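Local atomic coordinates of virulence protein STM3117 (Salmonella enterica subsp. enterica serovar Typhimurium, PDB entry 3HUH), a protein that promotes bacterial replication inside host macrophages and may take part in building and modifying the peptidoglycan layer of the cell wall. Residues V31-I34 against S35-I38; V100-E103 against I104-G108; I130-P133 against D134-I138. All coordinates share one frame; numbering follows the deposited sequence.

Contact 1 (V31-I34 against S35-I38); sequences VSDI and STTI
Asp33 OD2 is gripped twice by one residue: it lies 2.7 Å from Thr36 OG1 and accepts the hydroxyl's hydrogen, and it stands 2.9 Å from Thr36 N, which also donates to it. Both donors come to the anti side of the carboxylate but from opposite faces of its plane, the hydroxyl 34° out of it, so the group is pinned from two sides. The reach depends on the first torsion of Asp33, which sets CG anti to the backbone N (chi1 -171°) and swings the carboxylate over the start of the helix. At the same end a water bridges Ser35 N and, weakly, Asp33 OD1. The main chain then takes up helical bonding, with Thr37 N 3.1 Å from Asp33 O and Ile38 N 2.8 Å from Ile34 O. A second water joins Asp33 N to Thr37 OG1, and that hydroxyl oxygen also packs against Val31 CB at 3.4 Å. On the apolar side, Ile34 CG2 meets Ile38 CD1 at 3.5 Å, one turn apart, and both isoleucines lie on Leu68 of strand 64-70. Asp33 is a classic helix N-cap, here where strand 21-31 passes into helix 34-43, the first beta-alpha connection of this glyoxalase-superfamily fold.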
# COMPACT_ATOMS: atom_id res chain seq x y z
N VAL A 31 -12.44 -5.32 2.01
CA VAL A 31 -13.36 -5.49 0.89
C VAL A 31 -14.73 -6.04 1.27
O VAL A 31 -14.91 -6.66 2.32
CB VAL A 31 -12.72 -6.42 -0.17
CG1 VAL A 31 -11.40 -5.82 -0.65
CG2 VAL A 31 -12.48 -7.80 0.42
N SER A 32 -15.71 -5.81 0.40
CA SER A 32 -17.07 -6.29 0.66
C SER A 32 -17.17 -7.81 0.48
O SER A 32 -17.84 -8.49 1.25
CB SER A 32 -18.08 -5.58 -0.24
OG SER A 32 -17.83 -5.82 -1.62
N ASP A 33 -16.48 -8.33 -0.53
CA ASP A 33 -16.51 -9.76 -0.80
C ASP A 33 -15.14 -10.28 -1.26
O ASP A 33 -14.70 -10.02 -2.38
CB ASP A 33 -17.55 -10.07 -1.88
CG ASP A 33 -17.78 -11.56 -2.05
OD1 ASP A 33 -18.44 -12.17 -1.18
OD2 ASP A 33 -17.27 -12.13 -3.04
N ILE A 34 -14.48 -11.03 -0.38
CA ILE A 34 -13.17 -11.57 -0.68
C ILE A 34 -13.15 -12.41 -1.96
O ILE A 34 -12.22 -12.28 -2.76
CB ILE A 34 -12.62 -12.37 0.53
CG1 ILE A 34 -12.16 -11.38 1.61
CG2 ILE A 34 -11.49 -13.29 0.10
CD1 ILE A 34 -11.60 -12.01 2.87
N SER A 35 -14.16 -13.25 -2.17
CA SER A 35 -14.19 -14.09 -3.37
C SER A 35 -14.12 -13.25 -4.65
O SER A 35 -13.37 -13.56 -5.58
CB SER A 35 -15.47 -14.94 -3.40
OG SER A 35 -15.43 -15.93 -2.39
N THR A 36 -14.91 -12.18 -4.69
CA THR A 36 -14.95 -11.29 -5.84
C THR A 36 -13.62 -10.57 -6.04
O THR A 36 -13.14 -10.42 -7.17
CB THR A 36 -16.07 -10.25 -5.67
OG1 THR A 36 -17.33 -10.92 -5.49
CG2 THR A 36 -16.15 -9.36 -6.89
N THR A 37 -13.02 -10.14 -4.94
CA THR A 37 -11.74 -9.45 -4.97
C THR A 37 -10.66 -10.39 -5.50
O THR A 37 -9.85 -10.00 -6.36
CB THR A 37 -11.37 -8.95 -3.56
OG1 THR A 37 -12.27 -7.90 -3.19
CG2 THR A 37 -9.94 -8.42 -3.53
N ILE A 38 -10.65 -11.61 -4.99
CA ILE A 38 -9.65 -12.59 -5.42
C ILE A 38 -9.75 -12.85 -6.92
O ILE A 38 -8.74 -12.85 -7.62
CB ILE A 38 -9.82 -13.92 -4.62
CG1 ILE A 38 -9.31 -13.72 -3.18
CG2 ILE A 38 -9.05 -15.06 -5.32
CD1 ILE A 38 -9.44 -14.94 -2.28
O HOH W 1 -15.17 -7.17 -2.82
O HOH W 2 -16.27 -13.99 0.01

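Contact 2 (V100-E103 against I104-G108); sequences VVSE and ILQAG
Val100 and Ile104 meet on the buried flank of the helix, where Val100 CG1 comes to 4.1 Å from Ile104 CD1, the two side chains crossing at a slant. Ile104 CG1 also lies close over the preceding turn, 3.4 Å from Val100 O. Beyond the helix, Ile104 packs on Ile128 and Ile130 of strand 123-131, so this flank faces the sheet. Val101 and Leu105 run side by side in the same direction and touch more lightly, Val101 CG1 to Leu105 CD1 at 4.2 Å; both also rest on Ile111. The side of Ser102, partly exposed, and Gln106, exposed, is polar. There Gln106 NE2 donates to Ser102 OG at 2.8 Å, a bent bond (131° at the hydrogen) with the hydroxyl oxygen 21° out of the amide plane. Ser102 presents OG by holding it anti to the backbone N (chi1 174°), while the Gln106 chain runs back along the last turn, its CG 3.2 Å from Ser102 O. Main-chain bonding is regular up to Gln106 N, after which the helix closes: Ala107 N makes weak bonds to Glu103 O and Ile104 O. Gly108 takes positive phi, and two bonds back into the last turn make the C-terminal end of helix 97-106 a Schellman motif.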
# COMPACT_ATOMS: atom_id res chain seq x y z
N VAL A 100 -0.42 -4.25 -22.03
CA VAL A 100 -1.24 -4.28 -20.83
C VAL A 100 -2.58 -3.60 -21.13
O VAL A 100 -3.63 -4.09 -20.73
CB VAL A 100 -0.57 -3.54 -19.65
CG1 VAL A 100 -1.51 -3.50 -18.45
CG2 VAL A 100 0.73 -4.24 -19.28
N VAL A 101 -2.52 -2.47 -21.83
CA VAL A 101 -3.74 -1.75 -22.20
C VAL A 101 -4.67 -2.70 -22.95
O VAL A 101 -5.85 -2.81 -22.63
CB VAL A 101 -3.43 -0.54 -23.12
CG1 VAL A 101 -4.71 -0.02 -23.75
CG2 VAL A 101 -2.76 0.55 -22.31
N SER A 102 -4.12 -3.40 -23.93
CA SER A 102 -4.89 -4.35 -24.72
C SER A 102 -5.46 -5.47 -23.85
O SER A 102 -6.62 -5.86 -24.01
CB SER A 102 -4.00 -4.95 -25.82
OG SER A 102 -4.68 -5.98 -26.52
N GLU A 103 -4.65 -5.97 -22.93
CA GLU A 103 -5.06 -7.04 -22.03
C GLU A 103 -6.28 -6.60 -21.20
O GLU A 103 -7.23 -7.36 -21.04
CB GLU A 103 -3.89 -7.39 -21.11
CG GLU A 103 -3.99 -8.72 -20.40
CD GLU A 103 -2.71 -9.04 -19.64
OE1 GLU A 103 -1.62 -8.98 -20.26
OE2 GLU A 103 -2.79 -9.34 -18.44
N ILE A 104 -6.24 -5.37 -20.70
CA ILE A 104 -7.32 -4.82 -19.89
C ILE A 104 -8.63 -4.71 -20.68
O ILE A 104 -9.69 -5.09 -20.18
CB ILE A 104 -6.94 -3.42 -19.34
CG1 ILE A 104 -5.88 -3.58 -18.25
CG2 ILE A 104 -8.19 -2.70 -18.81
CD1 ILE A 104 -5.34 -2.27 -17.72
N LEU A 105 -8.55 -4.20 -21.90
CA LEU A 105 -9.74 -4.05 -22.72
C LEU A 105 -10.33 -5.41 -23.09
O LEU A 105 -11.54 -5.59 -23.09
CB LEU A 105 -9.41 -3.26 -23.99
CG LEU A 105 -9.00 -1.80 -23.75
CD1 LEU A 105 -8.51 -1.21 -25.06
CD2 LEU A 105 -10.19 -1.02 -23.20
N GLN A 106 -9.46 -6.37 -23.40
CA GLN A 106 -9.91 -7.70 -23.76
C GLN A 106 -10.60 -8.39 -22.59
O GLN A 106 -11.44 -9.27 -22.78
CB GLN A 106 -8.74 -8.54 -24.25
CG GLN A 106 -8.24 -8.13 -25.62
CD GLN A 106 -7.09 -8.99 -26.12
OE1 GLN A 106 -7.12 -10.21 -25.98
NE2 GLN A 106 -6.08 -8.35 -26.70
N ALA A 107 -10.26 -7.97 -21.37
CA ALA A 107 -10.86 -8.55 -20.17
C ALA A 107 -12.17 -7.84 -19.83
O ALA A 107 -12.80 -8.15 -18.82
CB ALA A 107 -9.89 -8.44 -19.00
N GLY A 108 -12.57 -6.90 -20.68
CA GLY A 108 -13.81 -6.17 -20.46
C GLY A 108 -13.74 -5.18 -19.31
O GLY A 108 -14.76 -4.81 -18.73

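Contact 3 (I130-P133 against D134-I138); sequences IRDP and DGNLI
Ile130 and Ile138 form an antiparallel hydrogen-bonded pair, Ile130 N to Ile138 O at 2.9 Å and the return bond just as straight, and the chain reverses through a type I turn from Asp132 to Gly135. Asp132 OD1 braces the loop, accepting from Asp134 N (3.0 Å) within the turn and from Asn136 N (2.9 Å) just after it, the two amides approaching from opposite faces of the carboxylate plane. Chi1 of 76° places that carboxylate between its own backbone N and carbonyl carbon, folded back over the turn. Its OD2 bonds to Tyr41 OH and takes a weak bond from a water that also donates to Asp134 OD2 at 2.6 Å; Asp134 OD1 accepts from Ser32 N. Arg131 reaches slantwise across to the neighbouring strand: Leu137 CD1 lies over one guanidinium face, 3.7 Å above its plane and offset toward the rim, and NH1 bonds weakly to Gly135 O at 3.0 Å. Its stronger partner, Lys78 O of the second subunit, meets NH2. On the other sheet face Ile130 CG1 packs on Ile138 CB at 3.9 Å. With Gly135 N bonded to Asp132 O and Asp132 N to Asn136 O (3.1 Å), this is a 3:5 hairpin, a type I turn with a G1 bulge at Gly135, joining strands 123-131 and 137-142.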
# COMPACT_ATOMS: atom_id res chain seq x y z
N ILE A 130 -7.32 1.62 -13.63
CA ILE A 130 -8.55 0.83 -13.62
C ILE A 130 -9.03 0.80 -12.18
O ILE A 130 -8.36 1.33 -11.28
CB ILE A 130 -8.35 -0.62 -14.13
CG1 ILE A 130 -7.30 -1.35 -13.28
CG2 ILE A 130 -7.94 -0.60 -15.60
CD1 ILE A 130 -7.10 -2.79 -13.66
N ARG A 131 -10.18 0.19 -11.94
CA ARG A 131 -10.69 0.09 -10.58
C ARG A 131 -11.00 -1.36 -10.25
O ARG A 131 -11.40 -2.13 -11.12
CB ARG A 131 -11.97 0.91 -10.42
CG ARG A 131 -11.72 2.40 -10.39
CD ARG A 131 -12.97 3.18 -10.02
NE ARG A 131 -12.74 4.61 -10.19
CZ ARG A 131 -11.98 5.36 -9.41
NH1 ARG A 131 -11.36 4.82 -8.36
NH2 ARG A 131 -11.81 6.64 -9.68
N ASP A 132 -10.80 -1.73 -8.99
CA ASP A 132 -11.10 -3.09 -8.60
C ASP A 132 -12.58 -3.16 -8.21
O ASP A 132 -13.28 -2.15 -8.27
CB ASP A 132 -10.15 -3.57 -7.48
CG ASP A 132 -10.47 -3.00 -6.10
OD1 ASP A 132 -11.37 -2.15 -5.96
OD2 ASP A 132 -9.78 -3.42 -5.15
N PRO A 133 -13.07 -4.34 -7.82
CA PRO A 133 -14.49 -4.48 -7.45
C PRO A 133 -15.05 -3.53 -6.41
O PRO A 133 -16.26 -3.24 -6.42
CB PRO A 133 -14.57 -5.94 -7.01
CG PRO A 133 -13.60 -6.60 -7.91
CD PRO A 133 -12.41 -5.66 -7.85
N ASP A 134 -14.20 -3.04 -5.52
CA ASP A 134 -14.65 -2.14 -4.47
C ASP A 134 -14.45 -0.66 -4.79
O ASP A 134 -14.83 0.20 -4.01
CB ASP A 134 -13.95 -2.49 -3.15
CG ASP A 134 -14.40 -3.83 -2.60
OD1 ASP A 134 -15.38 -3.87 -1.82
OD2 ASP A 134 -13.78 -4.86 -2.95
N GLY A 135 -13.86 -0.38 -5.95
CA GLY A 135 -13.65 1.01 -6.32
C GLY A 135 -12.25 1.53 -6.05
O GLY A 135 -11.97 2.71 -6.28
N ASN A 136 -11.37 0.67 -5.54
CA ASN A 136 -10.00 1.10 -5.29
C ASN A 136 -9.39 1.48 -6.64
O ASN A 136 -9.69 0.85 -7.66
CB ASN A 136 -9.17 -0.04 -4.67
CG ASN A 136 -9.67 -0.45 -3.29
OD1 ASN A 136 -9.85 -1.63 -3.02
ND2 ASN A 136 -9.89 0.53 -2.43
N LEU A 137 -8.56 2.51 -6.64
CA LEU A 137 -7.92 2.93 -7.88
C LEU A 137 -6.62 2.14 -8.03
O LEU A 137 -5.78 2.14 -7.13
CB LEU A 137 -7.61 4.43 -7.85
CG LEU A 137 -7.00 5.00 -9.14
CD1 LEU A 137 -8.01 4.90 -10.29
CD2 LEU A 137 -6.59 6.44 -8.91
N ILE A 138 -6.48 1.47 -9.17
CA ILE A 138 -5.29 0.68 -9.44
C ILE A 138 -4.57 1.27 -10.64
O ILE A 138 -5.10 1.33 -11.75
CB ILE A 138 -5.66 -0.79 -9.74
CG1 ILE A 138 -6.48 -1.37 -8.58
CG2 ILE A 138 -4.39 -1.59 -9.98
CD1 ILE A 138 -5.80 -1.30 -7.22
O HOH W 3 -11.70 -5.43 -4.47

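In the fold
Contact 3 lies nearest the middle of the chain, its centre about 8 Å from the chain centre, with most of its residues buried, and it touches both others. Contact 1 is a partly buried polar cap; contact 2 has an apolar flank facing the sheet and an exposed polar one. Between contacts 3 and 1 the link is mixed: a probable hydrogen bond from Ser32 N to Asp134 OD1, plus packing of Pro133 on Thr36 and Asp134 on Thr37, which sets the hairpin turn against the start of helix 34-43. Against contact 2 it is apolar, Ile104 CD1 on Ile130 CG2 at 3.7 Å. Contacts 1 and 2 do not touch, their nearest atoms about 12 Å apart. Among the three, contact 3 alone reaches the second subunit.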